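Local coordinates for protein cytochrome P450 RhF (Acinetobacter radioresistens, PDB 6RO8) that probably acts as a heme-dependent monooxygenase, this chain being the heme domain of a longer protein that also has an iron-sulfur domain, at residues Gly28-Met33 and Phe56-Met61; Met122-Arg126 and Ala378-Met382; Leu128-Phe132 and Trp240-Met244; Val318-Val324 and Asp339-Ser345. One frame throughout, in Å; residues are numbered along the deposited sequence.

Interaction 1: Gly28-Met33 and Phe56-Met61; sequences GKNFDM and FFSEAM
The edge of the Phe56 ring turns toward the face of Phe31. This is an offset edge-to-face pair, with ring centroids 5.9 Å apart and planes at 64°. Gly28 and Phe31 both meet the rim of Phe56, close to its plane: Phe56 CE2 lies 3.3 Å from Gly28 O and 3.7 Å from Phe31 CB. The rim of the Phe31 ring receives CG of Met33. Leu46 touches both rings, and Phe49 stacks on Phe56. Past the rings the contact turns polar. Ser58 holds its OG anti to its own N (chi1 170°), and the hydroxyl donates to Phe31 O at 2.5 Å, in the carbonyl plane and on a lone pair. Lys29 O, at the end of helix 20-29, takes two weak bonds, from Glu59 N at 3.0 Å and from Ala60 N at 3.3 Å. Met61 crosses Met33 at about a right angle. Its SD accepts a weak but nearly straight bond (173°) from Met33 N at 3.3 Å. The Lys29 chain lies obliquely over the Glu59 carboxylate. The ammonium of Lys29 bonds to Gln26. Asp32 OD1 accepts a bond from Phe34 N, and its OD2 forms a salt bridge with Arg204. The polar bonds holding the chain after the helix to strand 55-58 and its following turn thus go largely to backbone carbonyls, while the charged ends of Lys29 and Asp32 bond outside the two segments.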
# COMPACT_ATOMS: atom_id res chain seq x y z
N GLY A 28 -11.23 5.19 22.72
CA GLY A 28 -9.86 5.03 22.27
C GLY A 28 -9.19 3.80 22.86
O GLY A 28 -8.50 3.06 22.15
N LYS A 29 -9.38 3.58 24.16
CA LYS A 29 -8.90 2.34 24.77
C LYS A 29 -9.42 1.13 24.01
O LYS A 29 -8.67 0.17 23.79
CB LYS A 29 -9.34 2.27 26.23
CG LYS A 29 -8.89 1.00 26.93
CD LYS A 29 -9.42 0.91 28.37
CE LYS A 29 -10.34 -0.31 28.56
NZ LYS A 29 -11.20 -0.17 29.77
N ASN A 30 -10.67 1.17 23.58
CA ASN A 30 -11.28 0.03 22.91
C ASN A 30 -11.13 0.07 21.40
O ASN A 30 -11.78 -0.71 20.71
CB ASN A 30 -12.76 -0.04 23.26
CG ASN A 30 -12.96 -0.31 24.72
OD1 ASN A 30 -12.20 -1.07 25.32
ND2 ASN A 30 -13.98 0.30 25.31
N PHE A 31 -10.30 0.96 20.86
CA PHE A 31 -10.38 1.21 19.43
C PHE A 31 -9.90 -0.01 18.67
O PHE A 31 -8.73 -0.41 18.78
CB PHE A 31 -9.59 2.45 19.04
CG PHE A 31 -9.88 2.90 17.64
CD1 PHE A 31 -9.23 2.33 16.56
CD2 PHE A 31 -10.84 3.88 17.38
CE1 PHE A 31 -9.52 2.72 15.26
CE2 PHE A 31 -11.13 4.27 16.07
CZ PHE A 31 -10.47 3.68 15.01
N ASP A 32 -10.81 -0.61 17.90
CA ASP A 32 -10.53 -1.80 17.10
C ASP A 32 -10.62 -1.46 15.62
O ASP A 32 -11.71 -1.14 15.11
CB ASP A 32 -11.51 -2.92 17.46
CG ASP A 32 -11.11 -4.25 16.86
OD1 ASP A 32 -10.15 -4.30 16.06
OD2 ASP A 32 -11.76 -5.26 17.20
N MET A 33 -9.49 -1.58 14.92
CA MET A 33 -9.48 -1.32 13.48
C MET A 33 -10.33 -2.32 12.69
O MET A 33 -10.73 -2.01 11.56
CB MET A 33 -8.05 -1.29 12.97
CG MET A 33 -7.36 -0.02 13.36
SD MET A 33 -5.62 -0.02 12.89
CE MET A 33 -5.17 1.71 13.06
N PHE A 56 -3.54 8.34 21.19
CA PHE A 56 -4.08 7.54 22.28
C PHE A 56 -3.60 6.12 22.10
O PHE A 56 -3.20 5.71 21.01
CB PHE A 56 -5.61 7.63 22.32
CG PHE A 56 -6.28 7.06 21.10
CD1 PHE A 56 -6.52 7.86 19.98
CD2 PHE A 56 -6.66 5.72 21.06
CE1 PHE A 56 -7.13 7.34 18.86
CE2 PHE A 56 -7.27 5.19 19.94
CZ PHE A 56 -7.51 6.02 18.84
N PHE A 57 -3.61 5.37 23.20
CA PHE A 57 -3.22 3.97 23.16
C PHE A 57 -4.45 3.08 23.11
O PHE A 57 -5.35 3.19 23.95
CB PHE A 57 -2.36 3.59 24.37
CG PHE A 57 -1.83 2.20 24.28
CD1 PHE A 57 -0.76 1.92 23.45
CD2 PHE A 57 -2.43 1.16 24.99
CE1 PHE A 57 -0.27 0.63 23.32
CE2 PHE A 57 -1.94 -0.14 24.88
CZ PHE A 57 -0.86 -0.40 24.04
N SER A 58 -4.49 2.19 22.12
CA SER A 58 -5.57 1.22 22.01
C SER A 58 -5.10 -0.10 22.63
O SER A 58 -4.14 -0.72 22.16
CB SER A 58 -5.99 1.03 20.55
OG SER A 58 -6.87 -0.09 20.42
N GLU A 59 -5.76 -0.50 23.71
CA GLU A 59 -5.54 -1.83 24.26
C GLU A 59 -6.13 -2.91 23.38
O GLU A 59 -5.66 -4.05 23.40
CB GLU A 59 -6.13 -1.91 25.66
CG GLU A 59 -5.49 -0.93 26.60
CD GLU A 59 -6.19 -0.86 27.92
OE1 GLU A 59 -5.99 0.14 28.64
OE2 GLU A 59 -6.95 -1.80 28.24
N ALA A 60 -7.15 -2.56 22.59
CA ALA A 60 -7.74 -3.53 21.68
C ALA A 60 -6.68 -4.09 20.74
O ALA A 60 -6.76 -5.25 20.33
CB ALA A 60 -8.88 -2.89 20.90
N MET A 61 -5.68 -3.29 20.38
CA MET A 61 -4.69 -3.80 19.44
C MET A 61 -3.25 -3.52 19.83
O MET A 61 -2.37 -3.67 18.99
CB MET A 61 -4.99 -3.26 18.06
CG MET A 61 -6.42 -3.46 17.71
SD MET A 61 -6.64 -2.66 16.22
CE MET A 61 -6.07 -1.08 16.80

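Interaction 2: Met122-Arg126 and Ala378-Met382; sequences MERRR and AHQCM. With HEM (protoporphyrin IX containing Fe), chain B.
Arg126 and Met382 slide past each other in opposite directions. The Arg126 chain is extended from CG to NE, with CG anti to the backbone N (chi1 178°), and this carries the guanidinium from its helix to the loop. Met382 CG lies over the centre of one guanidinium face, 3.4 Å from Arg126 CZ. The polar partners gather round the rim. Arg126 NH1 donates to Gln380 O at 2.8 Å and to propionate atom O2D of the heme, also at 2.8 Å. Arg126 NH2 adds a weak bond to the same Gln380 O. One guanidinium thus joins the loop backbone to the cofactor. That loop is the cysteine loop of the cytochrome P450 fold, with the signature pattern FxxGxxxCxG, and helix 121-127 corresponds to helix C. Cys381 SG binds the heme iron at 2.5 Å, and a water sits on the opposite side of the iron at 2.3 Å. Met122 and His379 meet at a slant. The chain of Met122 bends at chi2 (42°), and its CE lies over the centre of the imidazole at 4.0 Å from the ring centroid, a CH-pi contact. Its sulfur approaches the same ring obliquely. The His379 ring meets the propionate with its rim: ND1 donates to heme O1D at 2.8 Å, the other oxygen of the propionate that Arg126 bonds. Arg322 bonds to the second propionate.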
# COMPACT_ATOMS: atom_id res chain seq x y z
N MET A 122 19.88 0.66 5.87
CA MET A 122 18.70 1.10 5.16
C MET A 122 19.07 2.03 3.99
O MET A 122 18.74 1.75 2.84
CB MET A 122 17.76 1.75 6.17
CG MET A 122 16.74 2.72 5.71
SD MET A 122 15.80 2.41 4.22
CE MET A 122 15.52 4.10 3.74
N GLU A 123 19.79 3.12 4.27
CA GLU A 123 20.14 4.06 3.20
C GLU A 123 21.21 3.52 2.25
O GLU A 123 21.12 3.72 1.05
CB GLU A 123 20.60 5.39 3.77
CG GLU A 123 19.49 6.36 4.16
CD GLU A 123 18.48 6.64 3.05
OE1 GLU A 123 18.74 6.31 1.89
OE2 GLU A 123 17.43 7.22 3.36
N ARG A 124 22.27 2.89 2.78
CA ARG A 124 23.25 2.23 1.93
C ARG A 124 22.58 1.31 0.93
O ARG A 124 22.89 1.35 -0.26
CB ARG A 124 24.24 1.43 2.77
CG ARG A 124 25.69 1.74 2.51
CD ARG A 124 26.57 0.85 3.35
NE ARG A 124 26.70 1.35 4.72
CZ ARG A 124 26.98 0.58 5.77
NH1 ARG A 124 27.16 -0.73 5.62
NH2 ARG A 124 27.11 1.12 6.97
N ARG A 125 21.64 0.49 1.40
CA ARG A 125 20.90 -0.40 0.49
C ARG A 125 20.01 0.39 -0.46
O ARG A 125 19.98 0.12 -1.66
CB ARG A 125 20.08 -1.39 1.31
CG ARG A 125 19.65 -2.61 0.54
CD ARG A 125 18.92 -3.57 1.46
NE ARG A 125 19.81 -4.13 2.47
CZ ARG A 125 19.39 -4.75 3.57
NH1 ARG A 125 18.09 -4.87 3.80
NH2 ARG A 125 20.27 -5.25 4.43
N ARG A 126 19.28 1.38 0.06
CA ARG A 126 18.48 2.23 -0.81
C ARG A 126 19.37 3.01 -1.77
O ARG A 126 19.22 2.91 -2.99
CB ARG A 126 17.62 3.19 0.02
CG ARG A 126 16.80 4.14 -0.85
CD ARG A 126 15.74 4.90 -0.08
NE ARG A 126 14.95 5.73 -1.00
CZ ARG A 126 13.68 6.10 -0.80
NH1 ARG A 126 13.03 5.72 0.30
NH2 ARG A 126 13.06 6.85 -1.71
N ALA A 378 12.79 9.05 5.22
CA ALA A 378 13.81 8.07 4.87
C ALA A 378 13.23 6.94 4.03
O ALA A 378 13.82 6.55 3.02
CB ALA A 378 14.47 7.53 6.13
N HIS A 379 12.06 6.41 4.44
CA HIS A 379 11.45 5.26 3.80
C HIS A 379 10.38 5.64 2.79
O HIS A 379 9.64 4.76 2.31
CB HIS A 379 10.84 4.33 4.86
CG HIS A 379 11.85 3.62 5.70
ND1 HIS A 379 12.37 2.38 5.37
CD2 HIS A 379 12.44 3.97 6.87
CE1 HIS A 379 13.23 2.01 6.29
NE2 HIS A 379 13.30 2.95 7.21
N GLN A 380 10.28 6.92 2.43
CA GLN A 380 9.25 7.35 1.49
C GLN A 380 9.26 6.50 0.22
O GLN A 380 10.31 6.19 -0.33
CB GLN A 380 9.43 8.81 1.11
CG GLN A 380 8.23 9.30 0.34
CD GLN A 380 8.50 10.56 -0.41
OE1 GLN A 380 9.30 10.58 -1.35
NE2 GLN A 380 7.81 11.62 -0.03
N CYS A 381 8.05 6.15 -0.22
CA CYS A 381 7.86 5.10 -1.20
C CYS A 381 8.72 5.31 -2.45
O CYS A 381 8.67 6.36 -3.10
CB CYS A 381 6.39 5.07 -1.59
SG CYS A 381 6.19 4.04 -2.99
N MET A 382 9.51 4.29 -2.79
CA MET A 382 10.39 4.41 -3.95
C MET A 382 9.64 4.28 -5.27
O MET A 382 10.14 4.76 -6.30
CB MET A 382 11.50 3.36 -3.92
CG MET A 382 12.64 3.75 -3.02
SD MET A 382 13.86 2.43 -2.88
CE MET A 382 14.93 2.74 -4.29
CHA HEM B . 7.67 2.38 0.76
CHB HEM B . 2.97 3.22 -0.18
CHC HEM B . 3.48 1.56 -4.73
CHD HEM B . 8.03 0.30 -3.59
C1A HEM B . 6.35 2.74 0.93
C2A HEM B . 5.72 3.25 2.13
C3A HEM B . 4.44 3.48 1.87
C4A HEM B . 4.18 3.12 0.49
CMA HEM B . 3.42 4.03 2.89
CAA HEM B . 6.42 3.50 3.49
CBA HEM B . 6.75 4.98 3.55
CGA HEM B . 7.51 5.33 4.80
O1A HEM B . 7.75 4.43 5.63
O2A HEM B . 7.87 6.52 4.94
C1B HEM B . 2.72 2.94 -1.50
C2B HEM B . 1.51 3.26 -2.22
C3B HEM B . 1.64 2.78 -3.49
C4B HEM B . 2.95 2.15 -3.60
CMB HEM B . 0.31 4.02 -1.59
CAB HEM B . 0.67 2.87 -4.69
CBB HEM B . -0.43 3.62 -4.74
C1C HEM B . 4.76 1.06 -4.83
C2C HEM B . 5.38 0.42 -5.98
C3C HEM B . 6.65 0.09 -5.63
C4C HEM B . 6.86 0.50 -4.27
CMC HEM B . 4.67 0.20 -7.33
CAC HEM B . 7.79 -0.61 -6.42
CBC HEM B . 7.63 -1.05 -7.67
C1D HEM B . 8.33 0.72 -2.32
C2D HEM B . 9.58 0.51 -1.63
C3D HEM B . 9.50 1.09 -0.44
C4D HEM B . 8.17 1.69 -0.32
CMD HEM B . 10.82 -0.25 -2.17
CAD HEM B . 10.62 1.07 0.62
CBD HEM B . 11.59 2.24 0.45
CGD HEM B . 12.36 2.44 1.73
O1D HEM B . 12.12 1.66 2.69
O2D HEM B . 13.19 3.37 1.83
NA HEM B . 5.37 2.66 -0.04
NB HEM B . 3.57 2.26 -2.37
NC HEM B . 5.70 1.09 -3.81
ND HEM B . 7.49 1.44 -1.48
FE HEM B . 5.54 1.86 -1.96
O HOH W 1 5.04 -0.20 -1.06

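Interaction 3: Leu128-Phe132 and Trp240-Met244; sequences LMDAF and WMYDM
Met129 opens the contact with its sulfur. Its SD lies 3.4 Å from Met244 CG, and the two methionine chains cross at about a right angle. SD also makes an oblique Met-aromatic contact with the five-membered ring of Trp240, 5.3 Å from its centroid. The backbone of Met129 contributes too. Its O sits at the edge of the indole and accepts a weak bond from Trp240 NE1 at 3.5 Å. Ala131 comes next and is a lighter touch. Its methyl CB reaches Asp243 OD2 at 3.5 Å, and the same carboxylate oxygen lies at the edge of the indole in its plane. Phe132 ends the walk with the main aromatic pair. Its edge points at the face of Trp240 in a T-shaped arrangement, the centroid of the phenyl ring being 4.9 Å from that of the six-membered ring, with planes at 80°. CE1 of Phe132 comes to 3.5 Å from Trp240 CZ2. Met244 CE lies over the opposite face of the indole, 3.3 Å above its plane. The indole is thus held between a phenyl edge and a methyl group of its own helix, while Ile267 of helix 257-270 touches it as well. In the P450 fold this is the connection between helices C and D packed on the start of helix H. It is also part of the heme pocket, because Trp240 touches the heme.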
# COMPACT_ATOMS: atom_id res chain seq x y z
N LEU A 128 22.08 2.63 -2.97
CA LEU A 128 22.77 1.86 -3.99
C LEU A 128 21.81 1.00 -4.81
O LEU A 128 22.21 -0.02 -5.37
CB LEU A 128 23.87 1.00 -3.36
CG LEU A 128 25.30 1.59 -3.12
CD1 LEU A 128 26.05 2.05 -4.42
CD2 LEU A 128 25.31 2.70 -2.04
N MET A 129 20.53 1.43 -4.96
CA MET A 129 19.68 0.61 -5.85
C MET A 129 18.63 1.45 -6.60
O MET A 129 17.43 1.33 -6.34
CB MET A 129 19.01 -0.51 -5.07
CG MET A 129 19.69 -1.84 -5.28
SD MET A 129 18.79 -3.14 -4.44
CE MET A 129 18.42 -2.34 -2.89
N ASP A 130 19.07 2.17 -7.64
CA ASP A 130 18.17 3.02 -8.42
C ASP A 130 18.23 2.72 -9.92
O ASP A 130 19.21 3.05 -10.62
CB ASP A 130 18.46 4.49 -8.11
CG ASP A 130 18.19 4.80 -6.63
OD1 ASP A 130 17.25 4.19 -6.09
OD2 ASP A 130 18.89 5.64 -6.00
N ALA A 131 17.20 2.01 -10.40
CA ALA A 131 16.73 2.06 -11.77
C ALA A 131 15.29 2.57 -11.79
O ALA A 131 14.43 2.10 -12.54
CB ALA A 131 16.85 0.69 -12.43
N PHE A 132 15.02 3.50 -10.89
CA PHE A 132 13.85 4.34 -10.98
C PHE A 132 14.13 5.57 -11.83
O PHE A 132 13.33 6.51 -11.81
CB PHE A 132 13.38 4.73 -9.57
CG PHE A 132 12.99 3.55 -8.75
CD1 PHE A 132 13.94 2.83 -8.05
CD2 PHE A 132 11.68 3.11 -8.74
CE1 PHE A 132 13.60 1.71 -7.33
CE2 PHE A 132 11.32 1.98 -8.01
CZ PHE A 132 12.28 1.28 -7.31
N TRP A 240 14.48 -4.84 -11.83
CA TRP A 240 14.99 -4.36 -10.55
C TRP A 240 15.58 -5.49 -9.70
O TRP A 240 16.60 -5.29 -9.01
CB TRP A 240 13.89 -3.66 -9.78
CG TRP A 240 14.41 -2.83 -8.69
CD1 TRP A 240 15.61 -2.19 -8.63
CD2 TRP A 240 13.73 -2.52 -7.47
NE1 TRP A 240 15.73 -1.50 -7.45
CE2 TRP A 240 14.59 -1.69 -6.72
CE3 TRP A 240 12.49 -2.87 -6.95
CZ2 TRP A 240 14.23 -1.20 -5.47
CZ3 TRP A 240 12.14 -2.40 -5.70
CH2 TRP A 240 12.99 -1.57 -4.98
N MET A 241 14.97 -6.68 -9.73
CA MET A 241 15.52 -7.77 -8.93
C MET A 241 16.89 -8.20 -9.44
O MET A 241 17.78 -8.53 -8.65
CB MET A 241 14.54 -8.94 -8.90
CG MET A 241 13.33 -8.73 -7.99
SD MET A 241 13.82 -8.21 -6.32
CE MET A 241 15.00 -9.50 -5.87
N TYR A 242 17.08 -8.19 -10.77
CA TYR A 242 18.41 -8.44 -11.32
C TYR A 242 19.41 -7.39 -10.87
O TYR A 242 20.60 -7.70 -10.70
CB TYR A 242 18.36 -8.47 -12.85
CG TYR A 242 17.71 -9.71 -13.39
CD1 TYR A 242 18.33 -10.96 -13.26
CD2 TYR A 242 16.49 -9.64 -14.03
CE1 TYR A 242 17.72 -12.11 -13.76
CE2 TYR A 242 15.87 -10.78 -14.52
CZ TYR A 242 16.49 -12.01 -14.39
OH TYR A 242 15.86 -13.12 -14.89
N ASP A 243 18.97 -6.15 -10.67
CA ASP A 243 19.87 -5.15 -10.12
C ASP A 243 20.33 -5.54 -8.72
O ASP A 243 21.53 -5.52 -8.42
CB ASP A 243 19.20 -3.78 -10.11
CG ASP A 243 18.86 -3.29 -11.50
OD1 ASP A 243 19.54 -3.69 -12.47
OD2 ASP A 243 17.89 -2.52 -11.62
N MET A 244 19.38 -5.91 -7.86
CA MET A 244 19.75 -6.30 -6.50
C MET A 244 20.71 -7.49 -6.53
O MET A 244 21.76 -7.47 -5.88
CB MET A 244 18.51 -6.64 -5.67
CG MET A 244 17.28 -5.83 -5.97
SD MET A 244 16.08 -5.96 -4.63
CE MET A 244 14.75 -4.91 -5.22

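Interaction 4: Val318-Val324 and Asp339-Ser345; sequences VAWRRQV and DKLFLVS. With HEM (protoporphyrin IX containing Fe), chain B; HIS (histidine), chain C.
Trp320 pairs with Leu343, and Arg322 with Leu341, as hydrogen-bonded antiparallel pairs. The two strands belong to the mixed five-stranded sheet of the P450 fold. The tight part is the backbone and the buried face that carries these four side chains. Bonds run both ways, among them Trp320 N to Leu343 O at 3.0 Å and Leu341 N to Arg322 O at 2.8 Å. Arg322 CG packs on Leu343 CD1 at 3.9 Å, and Ile75 and Phe76 cover both residues. Arg322, bent at chi2 (-56°), sends NH2 to heme O1A in the plane of its guanidinium, 2.9 Å away and fairly straight at 165°. Its NH1 bonds to Arg321 O, which fixes the group from a second side. Trp320 has the heme methyl CMA over one face and its CH2 touching CB of the bound histidine. The other face starts buried, where Arg321 runs alongside Phe342 with CG 3.3 Å from Phe342 CE1. It becomes looser at Gln323 and Lys340, which are partly exposed. These two chains lie side by side and point the same way, and Glu89 also pairs with the lysine. Lys340 NZ donates to Gln323 OE1 at 2.9 Å from above the amide plane, 48° out of it.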
# COMPACT_ATOMS: atom_id res chain seq x y z
N VAL A 318 -3.68 3.23 4.35
CA VAL A 318 -4.42 4.06 5.30
C VAL A 318 -3.76 4.11 6.67
O VAL A 318 -4.13 4.98 7.48
CB VAL A 318 -5.88 3.59 5.44
CG1 VAL A 318 -6.66 3.83 4.12
CG2 VAL A 318 -5.91 2.11 5.84
N ALA A 319 -2.82 3.21 6.96
CA ALA A 319 -2.13 3.18 8.25
C ALA A 319 -0.82 2.42 8.09
O ALA A 319 -0.81 1.31 7.55
CB ALA A 319 -2.98 2.51 9.32
N TRP A 320 0.28 3.00 8.57
CA TRP A 320 1.58 2.35 8.58
C TRP A 320 2.10 2.34 10.02
O TRP A 320 1.50 2.92 10.93
CB TRP A 320 2.54 3.06 7.61
CG TRP A 320 3.52 2.14 6.94
CD1 TRP A 320 4.89 2.25 6.97
CD2 TRP A 320 3.23 0.98 6.14
NE1 TRP A 320 5.46 1.22 6.25
CE2 TRP A 320 4.47 0.43 5.73
CE3 TRP A 320 2.04 0.34 5.75
CZ2 TRP A 320 4.56 -0.71 4.93
CZ3 TRP A 320 2.14 -0.81 4.97
CH2 TRP A 320 3.39 -1.32 4.56
N ARG A 321 3.22 1.66 10.25
CA ARG A 321 3.60 1.33 11.62
C ARG A 321 5.05 1.72 11.93
O ARG A 321 5.93 1.73 11.05
CB ARG A 321 3.41 -0.15 11.90
CG ARG A 321 1.96 -0.61 11.84
CD ARG A 321 1.88 -2.10 12.14
NE ARG A 321 2.31 -2.90 11.01
CZ ARG A 321 2.54 -4.21 11.04
NH1 ARG A 321 2.40 -4.91 12.19
NH2 ARG A 321 2.91 -4.82 9.91
N ARG A 322 5.28 2.04 13.20
CA ARG A 322 6.61 2.34 13.69
C ARG A 322 6.78 1.67 15.04
O ARG A 322 5.80 1.36 15.73
CB ARG A 322 6.85 3.86 13.82
CG ARG A 322 7.08 4.57 12.51
CD ARG A 322 8.23 3.93 11.77
NE ARG A 322 8.63 4.69 10.58
CZ ARG A 322 8.36 4.31 9.33
NH1 ARG A 322 7.69 3.19 9.10
NH2 ARG A 322 8.78 5.05 8.31
N GLN A 323 8.03 1.43 15.43
CA GLN A 323 8.34 0.93 16.76
C GLN A 323 9.32 1.88 17.43
O GLN A 323 10.25 2.38 16.79
CB GLN A 323 8.94 -0.47 16.75
CG GLN A 323 8.81 -1.14 18.10
CD GLN A 323 9.19 -2.59 18.11
OE1 GLN A 323 8.53 -3.43 17.49
NE2 GLN A 323 10.26 -2.92 18.82
N VAL A 324 9.10 2.13 18.70
CA VAL A 324 9.88 3.10 19.46
C VAL A 324 11.12 2.41 20.04
O VAL A 324 11.02 1.32 20.64
CB VAL A 324 9.02 3.74 20.56
CG1 VAL A 324 9.82 4.69 21.43
CG2 VAL A 324 7.82 4.46 19.91
N ASP A 339 7.35 0.51 22.43
CA ASP A 339 5.97 0.85 22.09
C ASP A 339 5.79 0.78 20.58
O ASP A 339 6.63 1.25 19.81
CB ASP A 339 5.63 2.26 22.56
CG ASP A 339 5.21 2.30 24.00
OD1 ASP A 339 4.86 1.24 24.55
OD2 ASP A 339 5.26 3.40 24.59
N LYS A 340 4.66 0.20 20.16
CA LYS A 340 4.31 0.13 18.75
C LYS A 340 3.30 1.22 18.41
O LYS A 340 2.36 1.45 19.17
CB LYS A 340 3.76 -1.26 18.40
CG LYS A 340 4.80 -2.35 18.64
CD LYS A 340 4.24 -3.73 18.42
CE LYS A 340 5.11 -4.79 19.10
NZ LYS A 340 6.29 -5.14 18.29
N LEU A 341 3.51 1.87 17.26
CA LEU A 341 2.69 3.00 16.83
C LEU A 341 2.02 2.69 15.50
O LEU A 341 2.67 2.19 14.56
CB LEU A 341 3.55 4.26 16.68
CG LEU A 341 4.61 4.53 17.76
CD1 LEU A 341 5.27 5.88 17.51
CD2 LEU A 341 3.98 4.51 19.13
N PHE A 342 0.73 3.00 15.40
CA PHE A 342 0.03 3.08 14.13
C PHE A 342 0.01 4.54 13.68
O PHE A 342 -0.54 5.40 14.38
CB PHE A 342 -1.40 2.55 14.23
CG PHE A 342 -1.54 1.15 13.75
CD1 PHE A 342 -1.23 0.82 12.44
CD2 PHE A 342 -1.95 0.15 14.61
CE1 PHE A 342 -1.34 -0.48 12.00
CE2 PHE A 342 -2.05 -1.16 14.18
CZ PHE A 342 -1.74 -1.48 12.87
N LEU A 343 0.65 4.81 12.56
CA LEU A 343 0.59 6.13 11.93
C LEU A 343 -0.58 6.11 10.95
O LEU A 343 -0.44 5.59 9.84
CB LEU A 343 1.89 6.44 11.20
CG LEU A 343 3.13 6.87 11.99
CD1 LEU A 343 3.49 5.89 13.09
CD2 LEU A 343 4.32 7.11 11.05
N VAL A 344 -1.74 6.65 11.34
CA VAL A 344 -2.94 6.49 10.51
C VAL A 344 -2.95 7.59 9.46
O VAL A 344 -3.56 8.65 9.63
CB VAL A 344 -4.22 6.46 11.34
CG1 VAL A 344 -5.41 6.17 10.42
CG2 VAL A 344 -4.12 5.41 12.38
N SER A 345 -2.28 7.32 8.33
CA SER A 345 -2.09 8.33 7.30
C SER A 345 -3.41 8.76 6.64
O SER A 345 -3.54 9.92 6.23
CB SER A 345 -1.12 7.83 6.24
OG SER A 345 -1.33 6.47 5.98
CHA HEM B . 7.67 2.38 0.76
CHB HEM B . 2.97 3.22 -0.18
CHC HEM B . 3.48 1.56 -4.73
CHD HEM B . 8.03 0.30 -3.59
C1A HEM B . 6.35 2.74 0.93
C2A HEM B . 5.72 3.25 2.13
C3A HEM B . 4.44 3.48 1.87
C4A HEM B . 4.18 3.12 0.49
CMA HEM B . 3.42 4.03 2.89
CAA HEM B . 6.42 3.50 3.49
CBA HEM B . 6.75 4.98 3.55
CGA HEM B . 7.51 5.33 4.80
O1A HEM B . 7.75 4.43 5.63
O2A HEM B . 7.87 6.52 4.94
C1B HEM B . 2.72 2.94 -1.50
C2B HEM B . 1.51 3.26 -2.22
C3B HEM B . 1.64 2.78 -3.49
C4B HEM B . 2.95 2.15 -3.60
CMB HEM B . 0.31 4.02 -1.59
CAB HEM B . 0.67 2.87 -4.69
CBB HEM B . -0.43 3.62 -4.74
C1C HEM B . 4.76 1.06 -4.83
C2C HEM B . 5.38 0.42 -5.98
C3C HEM B . 6.65 0.09 -5.63
C4C HEM B . 6.86 0.50 -4.27
CMC HEM B . 4.67 0.20 -7.33
CAC HEM B . 7.79 -0.61 -6.42
CBC HEM B . 7.63 -1.05 -7.67
C1D HEM B . 8.33 0.72 -2.32
C2D HEM B . 9.58 0.51 -1.63
C3D HEM B . 9.50 1.09 -0.44
C4D HEM B . 8.17 1.69 -0.32
CMD HEM B . 10.82 -0.25 -2.17
CAD HEM B . 10.62 1.07 0.62
CBD HEM B . 11.59 2.24 0.45
CGD HEM B . 12.36 2.44 1.73
O1D HEM B . 12.12 1.66 2.69
O2D HEM B . 13.19 3.37 1.83
NA HEM B . 5.37 2.66 -0.04
NB HEM B . 3.57 2.26 -2.37
NC HEM B . 5.70 1.09 -3.81
ND HEM B . 7.49 1.44 -1.48
FE HEM B . 5.54 1.86 -1.96
N HIS C . 3.40 -3.40 1.03
CA HIS C . 3.21 -1.95 0.98
C HIS C . 2.90 -1.49 -0.44
O HIS C . 2.83 -0.28 -0.69
CB HIS C . 4.45 -1.23 1.51
CG HIS C . 5.74 -1.84 1.08
ND1 HIS C . 6.75 -1.11 0.48
CD2 HIS C . 6.19 -3.12 1.15
CE1 HIS C . 7.77 -1.91 0.21
NE2 HIS C . 7.45 -3.14 0.60
OXT HIS C . 2.72 -2.30 -1.35
O HOH W 1 5.04 -0.20 -1.06

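Overall arrangement
From the N terminus, interaction 1 closes first. It shuts a short, mostly helical loop and ties the end of helix 20-29 to the edge strand 55-58. Interaction 2 opens next and closes last, so it spans more than half of the chain. It ties helix 121-127 to the cysteine loop before helix 384-401. Interactions 3 and 4 are nested inside it, one after the other, and none cross. Interaction 3 ties the loop after helix 121-127 to helix 240-250. Interaction 4 joins two neighbouring strands of the sheet that interaction 1 also reaches, and Met33 packs there on Phe342 and Val344. Interaction 2 touches interaction 3 through Met382, and meets interaction 4 at the heme propionates.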